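Local coordinates for protein minor fimbrium subunit Mfa5 (Porphyromonas gingivalis ATCC 33277, PDB 6TO1) that serves as an accessory subunit of the minor fimbriae, the surface filaments by which this bacterium forms biofilms and adheres to host cells and other oral bacteria, at residues P546-A549 with V553-S556; I361-G366 with A391-A396; V113-T118 with T502-T507. All coordinates share one frame; numbering follows the deposited sequence.

Near the N terminus the chain lays down strand 110-119, then builds the von Willebrand factor type A region, and only much later returns with strand 501-510 to complete interaction 3. That contact therefore closes a loop of almost 400 residues and ties together two sheets of the central part of the molecule. Interaction 2 is nested inside this loop: it joins the end of strand 357-362 to helix 390-395, closing a shorter loop of about 25 residues. Interaction 1 follows in series, a short closure of the surface loop after strand 530-539. None of the three touch; interactions 1 and 2 lie on opposite sides of the chain's centre, about 100 Å apart between centres.

Interaction 1: P546-A549 with V553-S556; sequences PIQA and VVSS. With PO4 (phosphate ion), chain E.
P546 and V554 meet through both backbone and side chains. V554 N donates to P546 O over 2.9 Å, nearly straight at 165°, although the donor stands tilted from the carbonyl plane. The same oxygen receives the CA-H of V553, with V553 CA 3.4 Å from P546 O. Proline's missing N-H costs nothing here, because the pairing uses its carbonyl, and its fixed ring presents CB and CG to V554.

Beside this bond, V554 adopts chi1 -61°, which puts CG2 between the backbone N and the carbonyl carbon and presses it against the proline, 3.7 Å from P546 CB. Its other branch turns to Q548, CG1 lying 3.9 Å from Q548 CG where the two side chains cross at about a right angle. The methylene part of the glutamine does this work. P546 CG also packs against the V554 carbonyl, 3.4 Å from V554 O.

I547 divides its two branches. With chi1 at 58°, CG2 sits beside its own backbone N and lies 4.2 Å from V553 CG2, whereas the longer arm leads away from V553; the side chain also touches N541. Beta-branching thus puts one methyl beside V553 while the other arm turns away. At the far end, A549 N gives a hydrogen bond of 2.8 Å to O2 of a phosphate ion, probably from the crystallisation liquor, which H561 ND1 also binds.

The pairing of I547 with V553, their CA atoms 4.4 Å apart, is a single isolated beta bridge, closing a small surface loop between strands 530-539 and 562-563.

Interaction 2: I361-G366 with A391-A396; sequences IGYDLG and ANLAAA
The apolar contacts between I361, Y363 and L393 all converge on one methyl group, CD2 of L393. This leucine reaches from helix 390-395 with CG beside its backbone N (chi1 -64°), and CD2 comes 4.2 Å from I361 CG2 on the end of strand 357-362. The same methyl lies 3.8 Å from Y363 OH and 4.4 Å from Y363 CZ, meeting the phenol end of the ring at an oblique angle. Leucine suits a helix that must send an apolar tip into a buried spot, and beta-branched I361 suits a strand. F156 of helix 143-160 touches both I361 and L393, so that helix contributes to the same cluster.

Polar interactions hold the pieces around it. The hydroxyl of the buried tyrosine is hydrogen-bonded to S152 OG, also of helix 143-160, which gives it a polar partner. Beyond the strand, D364 OD1 accepts from G366 N at 3.0 Å and 161°, on the anti side and somewhat out of the carboxylate plane: an Asx turn, in which a short acidic side chain folds the chain back on its own backbone. On the helical side, K159 NZ binds both A394 O and A396 O, where the helical backbone bonds are weak.

Strand 357-362, helix 390-395 and helix 143-160 are parts of the alpha/beta von Willebrand factor type A fold, and the Y363 side chain lies about 10 Å from the magnesium ion bound by S135, S137 and T207, whose site corresponds to the metal ion-dependent adhesion site of this family.

Interaction 3: V113-T118 with T502-T507; sequences VTLKIT and TEAKLT
L506 holds CG anti to its backbone N (chi1 168°) while I117 sets CG1 beside its own N (chi1 -56°), and these choices send the two side chains toward each other, tip to tip. I117 CD1 stands 4.0 Å from L506 CD1 and 4.2 Å from L506 CD2. The second isoleucine branch joins in, for CG2 also lies 4.2 Å from L506 CD2, so the forked end of the leucine is met by both arms of its partner. Two residues earlier on each strand, the match is between a large side chain and a small one: L115 CD2 reaches across to A504 CB at 3.9 Å, the long leucine spanning the gap to alanine's short methyl.

No hydrogen bond crosses here. The backbones are too far apart for sheet pairing, the CA atoms of L115 and A504 being 8.8 Å apart, and the strands instead belong to two sheets that face each other as in a beta sandwich. One sheet pairs strand 110-119 with strands 90-98 and 463-473; the other pairs strand 501-510 with strands 408-417 and 517-520. Buried aliphatic side chains, which need no polar partners, suit this interface.

Alternation along the strands separates these inward residues from polar neighbours. T114 OG1 bonds to T468 OG1 of the adjacent strand, and K505, whose side chain sets off away from strand 110-119, bonds through NZ to Q518 OE1. V413 of strand 408-417 touches both L115 and L506.

Interaction 1: P546-A549 with V553-S556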
ATOM      1  N   PRO A 546      31.202  38.423  47.633  1.00 33.73           N
ATOM      2  CA  PRO A 546      31.704  38.137  46.286  1.00 36.35           C
ATOM      3  C   PRO A 546      32.102  39.414  45.572  1.00 37.67           C
ATOM      4  O   PRO A 546      31.393  40.426  45.618  1.00 39.21           O
ATOM      5  CB  PRO A 546      30.516  37.454  45.602  1.00 31.84           C
ATOM      6  CG  PRO A 546      29.339  37.909  46.363  1.00 41.83           C
ATOM      7  CD  PRO A 546      29.785  38.044  47.780  1.00 34.53           C
ATOM      8  N   ILE A 547      33.246  39.359  44.903  1.00 28.90           N
ATOM      9  CA  ILE A 547      33.835  40.544  44.298  1.00 32.27           C
ATOM     10  C   ILE A 547      34.454  40.164  42.968  1.00 32.82           C
ATOM     11  O   ILE A 547      34.845  39.017  42.755  1.00 32.08           O
ATOM     12  CB  ILE A 547      34.907  41.211  45.190  1.00 40.87           C
ATOM     13  CG1 ILE A 547      36.039  40.234  45.535  1.00 33.01           C
ATOM     14  CG2 ILE A 547      34.254  41.751  46.436  1.00 42.18           C
ATOM     15  CD1 ILE A 547      37.375  40.946  45.852  1.00 31.41           C
ATOM     16  N   GLN A 548      34.548  41.149  42.078  1.00 44.94           N
ATOM     17  CA  GLN A 548      35.430  41.046  40.930  1.00 36.73           C
ATOM     18  C   GLN A 548      36.869  41.235  41.383  1.00 42.71           C
ATOM     19  O   GLN A 548      37.141  41.544  42.545  1.00 42.70           O
ATOM     20  CB  GLN A 548      35.050  42.082  39.870  1.00 46.91           C
ATOM     21  CG  GLN A 548      33.594  41.997  39.447  1.00 46.61           C
ATOM     22  CD  GLN A 548      33.191  43.121  38.519  1.00 58.14           C
ATOM     23  OE1 GLN A 548      33.725  44.229  38.596  1.00 64.97           O
ATOM     24  NE2 GLN A 548      32.243  42.841  37.630  1.00 55.93           N
ATOM     25  N   ALA A 549      37.799  41.033  40.448  1.00 33.07           N
ATOM     26  CA  ALA A 549      39.213  41.121  40.782  1.00 39.63           C
ATOM     27  C   ALA A 549      39.600  42.510  41.278  1.00 49.75           C
ATOM     28  O   ALA A 549      40.555  42.648  42.050  1.00 47.14           O
ATOM     29  CB  ALA A 549      40.055  40.729  39.572  1.00 36.90           C
ATOM     30  N   VAL A 553      31.932  44.787  44.560  1.00 36.16           N
ATOM     31  CA  VAL A 553      31.016  43.795  45.103  1.00 42.78           C
ATOM     32  C   VAL A 553      29.994  43.414  44.052  1.00 50.56           C
ATOM     33  O   VAL A 553      29.539  44.261  43.271  1.00 42.14           O
ATOM     34  CB  VAL A 553      30.352  44.385  46.358  1.00 49.15           C
ATOM     35  CG1 VAL A 553      29.302  43.456  46.889  1.00 44.87           C
ATOM     36  CG2 VAL A 553      31.431  44.713  47.406  1.00 50.46           C
ATOM     37  N   VAL A 554      29.641  42.127  44.019  1.00 47.55           N
ATOM     38  CA  VAL A 554      28.620  41.621  43.113  1.00 45.52           C
ATOM     39  C   VAL A 554      27.566  40.882  43.930  1.00 47.74           C
ATOM     40  O   VAL A 554      27.743  40.609  45.116  1.00 43.67           O
ATOM     41  CB  VAL A 554      29.182  40.708  42.001  1.00 47.91           C
ATOM     42  CG1 VAL A 554      30.173  41.474  41.136  1.00 46.67           C
ATOM     43  CG2 VAL A 554      29.831  39.449  42.575  1.00 50.26           C
ATOM     44  N   SER A 555      26.455  40.545  43.264  1.00 35.20           N
ATOM     45  CA  SER A 555      25.276  40.042  43.949  1.00 45.91           C
ATOM     46  C   SER A 555      25.387  38.580  44.326  1.00 32.44           C
ATOM     47  O   SER A 555      24.707  38.148  45.260  1.00 51.58           O
ATOM     48  CB  SER A 555      24.051  40.245  43.058  1.00 51.48           C
ATOM     49  OG  SER A 555      24.097  41.526  42.445  1.00 74.04           O
ATOM     50  N   SER A 556      26.238  37.819  43.643  1.00 45.30           N
ATOM     51  CA  SER A 556      26.276  36.381  43.851  1.00 42.84           C
ATOM     52  C   SER A 556      27.662  35.838  43.541  1.00 35.25           C
ATOM     53  O   SER A 556      28.416  36.407  42.750  1.00 31.77           O
ATOM     54  CB  SER A 556      25.274  35.657  42.958  1.00 37.77           C
ATOM     55  OG  SER A 556      25.803  35.628  41.639  1.00 46.49           O
TER
HETATM   56  P   PO4 E1104      36.465  39.541  37.059  1.00 43.03           P
HETATM   57  O1  PO4 E1104      35.363  39.219  38.036  1.00 47.31           O
HETATM   58  O2  PO4 E1104      37.459  40.499  37.673  1.00 50.06           O
HETATM   59  O3  PO4 E1104      35.816  40.169  35.849  1.00 53.29           O
HETATM   60  O4  PO4 E1104      37.177  38.275  36.619  1.00 39.56           O

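Interaction 2: I361-G366 with A391-A396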
ATOM      1  N   ILE A 361     -11.249 -17.581 -25.337  1.00 16.92           N
ATOM      2  CA  ILE A 361     -10.296 -18.663 -25.543  1.00 14.34           C
ATOM      3  C   ILE A 361     -10.905 -19.576 -26.584  1.00 17.02           C
ATOM      4  O   ILE A 361     -12.008 -20.086 -26.387  1.00 19.69           O
ATOM      5  CB  ILE A 361     -10.009 -19.424 -24.237  1.00 18.60           C
ATOM      6  CG1 ILE A 361      -9.534 -18.452 -23.164  1.00 22.02           C
ATOM      7  CG2 ILE A 361      -9.012 -20.519 -24.486  1.00 20.57           C
ATOM      8  CD1 ILE A 361      -9.388 -19.108 -21.803  1.00 23.74           C
ATOM      9  N   GLY A 362     -10.194 -19.798 -27.688  1.00 19.70           N
ATOM     10  CA  GLY A 362     -10.744 -20.530 -28.809  1.00 17.60           C
ATOM     11  C   GLY A 362     -10.248 -21.964 -28.813  1.00 20.31           C
ATOM     12  O   GLY A 362      -9.050 -22.214 -28.942  1.00 20.61           O
ATOM     13  N   TYR A 363     -11.177 -22.903 -28.677  1.00 19.57           N
ATOM     14  CA  TYR A 363     -10.829 -24.318 -28.558  1.00 21.20           C
ATOM     15  C   TYR A 363     -10.848 -25.088 -29.882  1.00 25.80           C
ATOM     16  O   TYR A 363     -10.551 -26.288 -29.885  1.00 25.70           O
ATOM     17  CB  TYR A 363     -11.760 -24.977 -27.526  1.00 19.64           C
ATOM     18  CG  TYR A 363     -11.362 -24.602 -26.115  1.00 22.84           C
ATOM     19  CD1 TYR A 363     -10.639 -25.475 -25.314  1.00 19.49           C
ATOM     20  CD2 TYR A 363     -11.658 -23.338 -25.602  1.00 22.89           C
ATOM     21  CE1 TYR A 363     -10.265 -25.124 -24.047  1.00 21.07           C
ATOM     22  CE2 TYR A 363     -11.262 -22.975 -24.348  1.00 20.22           C
ATOM     23  CZ  TYR A 363     -10.580 -23.867 -23.564  1.00 23.23           C
ATOM     24  OH  TYR A 363     -10.185 -23.487 -22.313  1.00 23.91           O
ATOM     25  N   ASP A 364     -11.168 -24.442 -30.999  1.00 22.35           N
ATOM     26  CA  ASP A 364     -10.978 -25.026 -32.330  1.00 21.81           C
ATOM     27  C   ASP A 364      -9.543 -24.707 -32.747  1.00 23.16           C
ATOM     28  O   ASP A 364      -9.218 -23.548 -33.033  1.00 21.93           O
ATOM     29  CB  ASP A 364     -11.987 -24.451 -33.323  1.00 20.35           C
ATOM     30  CG  ASP A 364     -11.892 -25.080 -34.709  1.00 26.20           C
ATOM     31  OD1 ASP A 364     -10.860 -25.692 -35.026  1.00 26.39           O
ATOM     32  OD2 ASP A 364     -12.871 -24.955 -35.469  1.00 23.22           O
ATOM     33  N   LEU A 365      -8.668 -25.714 -32.732  1.00 22.84           N
ATOM     34  CA  LEU A 365      -7.254 -25.489 -33.016  1.00 22.17           C
ATOM     35  C   LEU A 365      -6.898 -25.640 -34.499  1.00 24.47           C
ATOM     36  O   LEU A 365      -5.709 -25.646 -34.843  1.00 29.90           O
ATOM     37  CB  LEU A 365      -6.378 -26.439 -32.192  1.00 31.80           C
ATOM     38  CG  LEU A 365      -6.619 -26.428 -30.676  1.00 32.79           C
ATOM     39  CD1 LEU A 365      -5.608 -27.332 -29.952  1.00 39.79           C
ATOM     40  CD2 LEU A 365      -6.514 -25.047 -30.112  1.00 30.92           C
ATOM     41  N   GLY A 366      -7.878 -25.734 -35.372  1.00 25.47           N
ATOM     42  CA  GLY A 366      -7.652 -25.897 -36.798  1.00 30.19           C
ATOM     43  C   GLY A 366      -7.655 -24.617 -37.616  1.00 29.37           C
ATOM     44  O   GLY A 366      -7.728 -24.681 -38.848  1.00 27.26           O
ATOM     45  N   ALA A 391       0.497 -24.412 -24.496  1.00 31.15           N
ATOM     46  CA  ALA A 391       1.334 -23.351 -23.959  1.00 29.71           C
ATOM     47  C   ALA A 391       0.515 -22.120 -23.573  1.00 36.76           C
ATOM     48  O   ALA A 391       0.812 -21.464 -22.568  1.00 31.74           O
ATOM     49  CB  ALA A 391       2.418 -22.975 -24.966  1.00 36.24           C
ATOM     50  N   ASN A 392      -0.503 -21.770 -24.364  1.00 32.85           N
ATOM     51  CA  ASN A 392      -1.310 -20.612 -23.999  1.00 30.28           C
ATOM     52  C   ASN A 392      -2.124 -20.907 -22.745  1.00 21.47           C
ATOM     53  O   ASN A 392      -2.234 -20.055 -21.854  1.00 28.15           O
ATOM     54  CB  ASN A 392      -2.220 -20.214 -25.161  1.00 25.38           C
ATOM     55  CG  ASN A 392      -1.459 -19.603 -26.315  1.00 30.81           C
ATOM     56  OD1 ASN A 392      -0.353 -19.093 -26.152  1.00 33.50           O
ATOM     57  ND2 ASN A 392      -2.053 -19.646 -27.488  1.00 28.11           N
ATOM     58  N   LEU A 393      -2.696 -22.109 -22.662  1.00 26.61           N
ATOM     59  CA  LEU A 393      -3.506 -22.482 -21.505  1.00 25.77           C
ATOM     60  C   LEU A 393      -2.677 -22.474 -20.229  1.00 35.11           C
ATOM     61  O   LEU A 393      -3.140 -22.012 -19.178  1.00 31.45           O
ATOM     62  CB  LEU A 393      -4.125 -23.860 -21.724  1.00 28.26           C
ATOM     63  CG  LEU A 393      -5.120 -24.010 -22.867  1.00 23.41           C
ATOM     64  CD1 LEU A 393      -5.497 -25.447 -23.143  1.00 26.70           C
ATOM     65  CD2 LEU A 393      -6.387 -23.176 -22.563  1.00 26.13           C
ATOM     66  N   ALA A 394      -1.442 -22.969 -20.298  1.00 28.47           N
ATOM     67  CA  ALA A 394      -0.629 -23.060 -19.093  1.00 35.22           C
ATOM     68  C   ALA A 394      -0.278 -21.683 -18.549  1.00 35.16           C
ATOM     69  O   ALA A 394      -0.163 -21.508 -17.330  1.00 39.64           O
ATOM     70  CB  ALA A 394       0.641 -23.863 -19.384  1.00 39.30           C
ATOM     71  N   ALA A 395      -0.110 -20.700 -19.423  1.00 29.96           N
ATOM     72  CA  ALA A 395       0.325 -19.377 -19.016  1.00 35.06           C
ATOM     73  C   ALA A 395      -0.810 -18.457 -18.579  1.00 36.81           C
ATOM     74  O   ALA A 395      -0.537 -17.399 -18.009  1.00 36.56           O
ATOM     75  CB  ALA A 395       1.090 -18.710 -20.165  1.00 37.18           C
ATOM     76  N   ALA A 396      -2.064 -18.831 -18.794  1.00 30.42           N
ATOM     77  CA  ALA A 396      -3.138 -17.854 -18.682  1.00 28.69           C
ATOM     78  C   ALA A 396      -3.571 -17.599 -17.238  1.00 28.88           C
ATOM     79  O   ALA A 396      -3.608 -18.504 -16.403  1.00 28.69           O
ATOM     80  CB  ALA A 396      -4.356 -18.328 -19.485  1.00 24.40           C
TER

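Interaction 3: V113-T118 with T502-T507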
ATOM      1  N   VAL A 113      16.801   8.053  18.469  1.00 23.03           N
ATOM      2  CA  VAL A 113      15.374   8.254  18.241  1.00 20.51           C
ATOM      3  C   VAL A 113      15.061   7.823  16.816  1.00 21.53           C
ATOM      4  O   VAL A 113      15.670   8.317  15.866  1.00 19.04           O
ATOM      5  CB  VAL A 113      14.982   9.722  18.474  1.00 23.34           C
ATOM      6  CG1 VAL A 113      13.522   9.956  18.105  1.00 21.51           C
ATOM      7  CG2 VAL A 113      15.251  10.117  19.931  1.00 22.60           C
ATOM      8  N   THR A 114      14.105   6.926  16.663  1.00 21.14           N
ATOM      9  CA  THR A 114      13.702   6.455  15.345  1.00 19.02           C
ATOM     10  C   THR A 114      12.253   6.866  15.127  1.00 20.94           C
ATOM     11  O   THR A 114      11.436   6.698  16.029  1.00 19.30           O
ATOM     12  CB  THR A 114      13.820   4.943  15.218  1.00 20.85           C
ATOM     13  OG1 THR A 114      15.197   4.555  15.186  1.00 24.43           O
ATOM     14  CG2 THR A 114      13.143   4.476  13.894  1.00 20.58           C
ATOM     15  N   LEU A 115      11.961   7.433  13.956  1.00 21.87           N
ATOM     16  CA  LEU A 115      10.604   7.640  13.464  1.00 18.26           C
ATOM     17  C   LEU A 115      10.400   6.688  12.297  1.00 19.73           C
ATOM     18  O   LEU A 115      11.253   6.609  11.401  1.00 18.20           O
ATOM     19  CB  LEU A 115      10.379   9.082  13.014  1.00 19.94           C
ATOM     20  CG  LEU A 115      10.206  10.085  14.158  1.00 22.39           C
ATOM     21  CD1 LEU A 115      11.620  10.413  14.671  1.00 24.01           C
ATOM     22  CD2 LEU A 115       9.465  11.299  13.692  1.00 26.28           C
ATOM     23  N   LYS A 116       9.288   5.960  12.318  1.00 21.19           N
ATOM     24  CA  LYS A 116       9.072   4.857  11.392  1.00 22.31           C
ATOM     25  C   LYS A 116       7.672   4.947  10.802  1.00 19.94           C
ATOM     26  O   LYS A 116       6.694   5.187  11.523  1.00 19.55           O
ATOM     27  CB  LYS A 116       9.247   3.529  12.102  1.00 20.79           C
ATOM     28  CG  LYS A 116       9.049   2.298  11.230  1.00 27.52           C
ATOM     29  CD  LYS A 116       8.953   1.033  12.088  1.00 31.40           C
ATOM     30  CE  LYS A 116      10.298   0.558  12.594  1.00 48.78           C
ATOM     31  NZ  LYS A 116      10.169  -0.633  13.492  1.00 54.62           N
ATOM     32  N   ILE A 117       7.602   4.756   9.492  1.00 22.17           N
ATOM     33  CA  ILE A 117       6.363   4.728   8.732  1.00 20.21           C
ATOM     34  C   ILE A 117       6.259   3.333   8.133  1.00 17.13           C
ATOM     35  O   ILE A 117       7.183   2.884   7.448  1.00 23.27           O
ATOM     36  CB  ILE A 117       6.353   5.793   7.620  1.00 20.84           C
ATOM     37  CG1 ILE A 117       6.594   7.188   8.181  1.00 21.51           C
ATOM     38  CG2 ILE A 117       5.006   5.730   6.877  1.00 22.51           C
ATOM     39  CD1 ILE A 117       6.944   8.227   7.063  1.00 22.46           C
ATOM     40  N   THR A 118       5.132   2.666   8.362  1.00 18.70           N
ATOM     41  CA  THR A 118       4.908   1.324   7.855  1.00 20.11           C
ATOM     42  C   THR A 118       3.665   1.317   6.972  1.00 16.53           C
ATOM     43  O   THR A 118       2.615   1.859   7.349  1.00 21.09           O
ATOM     44  CB  THR A 118       4.736   0.311   8.992  1.00 25.58           C
ATOM     45  OG1 THR A 118       5.911   0.304   9.800  1.00 27.95           O
ATOM     46  CG2 THR A 118       4.553  -1.087   8.425  1.00 29.88           C
ATOM     47  N   THR A 502       8.538  17.596  20.983  1.00 18.79           N
ATOM     48  CA  THR A 502       7.359  18.387  21.317  1.00 22.01           C
ATOM     49  C   THR A 502       6.169  17.905  20.511  1.00 23.90           C
ATOM     50  O   THR A 502       5.043  17.825  21.023  1.00 22.09           O
ATOM     51  CB  THR A 502       7.635  19.861  21.064  1.00 28.45           C
ATOM     52  OG1 THR A 502       8.718  20.271  21.923  1.00 26.57           O
ATOM     53  CG2 THR A 502       6.414  20.669  21.351  1.00 31.13           C
ATOM     54  N   GLU A 503       6.417  17.545  19.257  0.53 22.74           N
ATOM     55  CA  GLU A 503       5.385  17.050  18.359  0.53 23.60           C
ATOM     56  C   GLU A 503       6.078  16.458  17.147  0.53 20.46           C
ATOM     57  O   GLU A 503       7.072  17.012  16.667  0.53 20.86           O
ATOM     58  CB  GLU A 503       4.429  18.172  17.920  0.53 24.14           C
ATOM     59  CG  GLU A 503       3.386  17.706  16.890  0.53 29.11           C
ATOM     60  CD  GLU A 503       2.711  18.858  16.169  0.53 32.22           C
ATOM     61  OE1 GLU A 503       1.547  19.162  16.502  0.53 36.46           O
ATOM     62  OE2 GLU A 503       3.346  19.465  15.284  0.53 33.61           O
ATOM     63  N   ALA A 504       5.549  15.347  16.644  1.00 21.72           N
ATOM     64  CA  ALA A 504       5.985  14.829  15.365  1.00 19.13           C
ATOM     65  C   ALA A 504       4.738  14.347  14.636  1.00 18.31           C
ATOM     66  O   ALA A 504       3.878  13.694  15.227  1.00 18.43           O
ATOM     67  CB  ALA A 504       7.015  13.713  15.487  1.00 17.98           C
ATOM     68  N   LYS A 505       4.662  14.670  13.355  1.00 19.34           N
ATOM     69  CA  LYS A 505       3.454  14.434  12.575  1.00 23.33           C
ATOM     70  C   LYS A 505       3.836  14.046  11.158  1.00 24.84           C
ATOM     71  O   LYS A 505       4.782  14.596  10.591  1.00 25.75           O
ATOM     72  CB  LYS A 505       2.579  15.701  12.548  1.00 28.62           C
ATOM     73  CG  LYS A 505       1.380  15.647  11.627  1.00 39.87           C
ATOM     74  CD  LYS A 505       0.282  16.598  12.114  1.00 48.19           C
ATOM     75  CE  LYS A 505       0.545  18.034  11.705  1.00 53.06           C
ATOM     76  NZ  LYS A 505      -0.734  18.719  11.325  1.00 68.31           N
ATOM     77  N   LEU A 506       3.100  13.097  10.595  1.00 20.86           N
ATOM     78  CA  LEU A 506       3.216  12.776   9.184  1.00 21.18           C
ATOM     79  C   LEU A 506       2.006  13.372   8.472  1.00 23.03           C
ATOM     80  O   LEU A 506       0.867  13.132   8.879  1.00 23.05           O
ATOM     81  CB  LEU A 506       3.284  11.262   8.958  1.00 19.40           C
ATOM     82  CG  LEU A 506       3.123  10.805   7.508  1.00 20.64           C
ATOM     83  CD1 LEU A 506       4.324  11.223   6.674  1.00 18.78           C
ATOM     84  CD2 LEU A 506       2.937   9.309   7.420  1.00 22.20           C
ATOM     85  N   THR A 507       2.259  14.166   7.430  1.00 24.51           N
ATOM     86  CA  THR A 507       1.229  14.602   6.493  1.00 23.83           C
ATOM     87  C   THR A 507       1.531  13.945   5.158  1.00 20.55           C
ATOM     88  O   THR A 507       2.668  13.999   4.680  1.00 19.92           O
ATOM     89  CB  THR A 507       1.203  16.125   6.362  1.00 29.48           C
ATOM     90  OG1 THR A 507       1.128  16.706   7.672  1.00 27.67           O
ATOM     91  CG2 THR A 507      -0.004  16.593   5.566  1.00 29.77           C
TER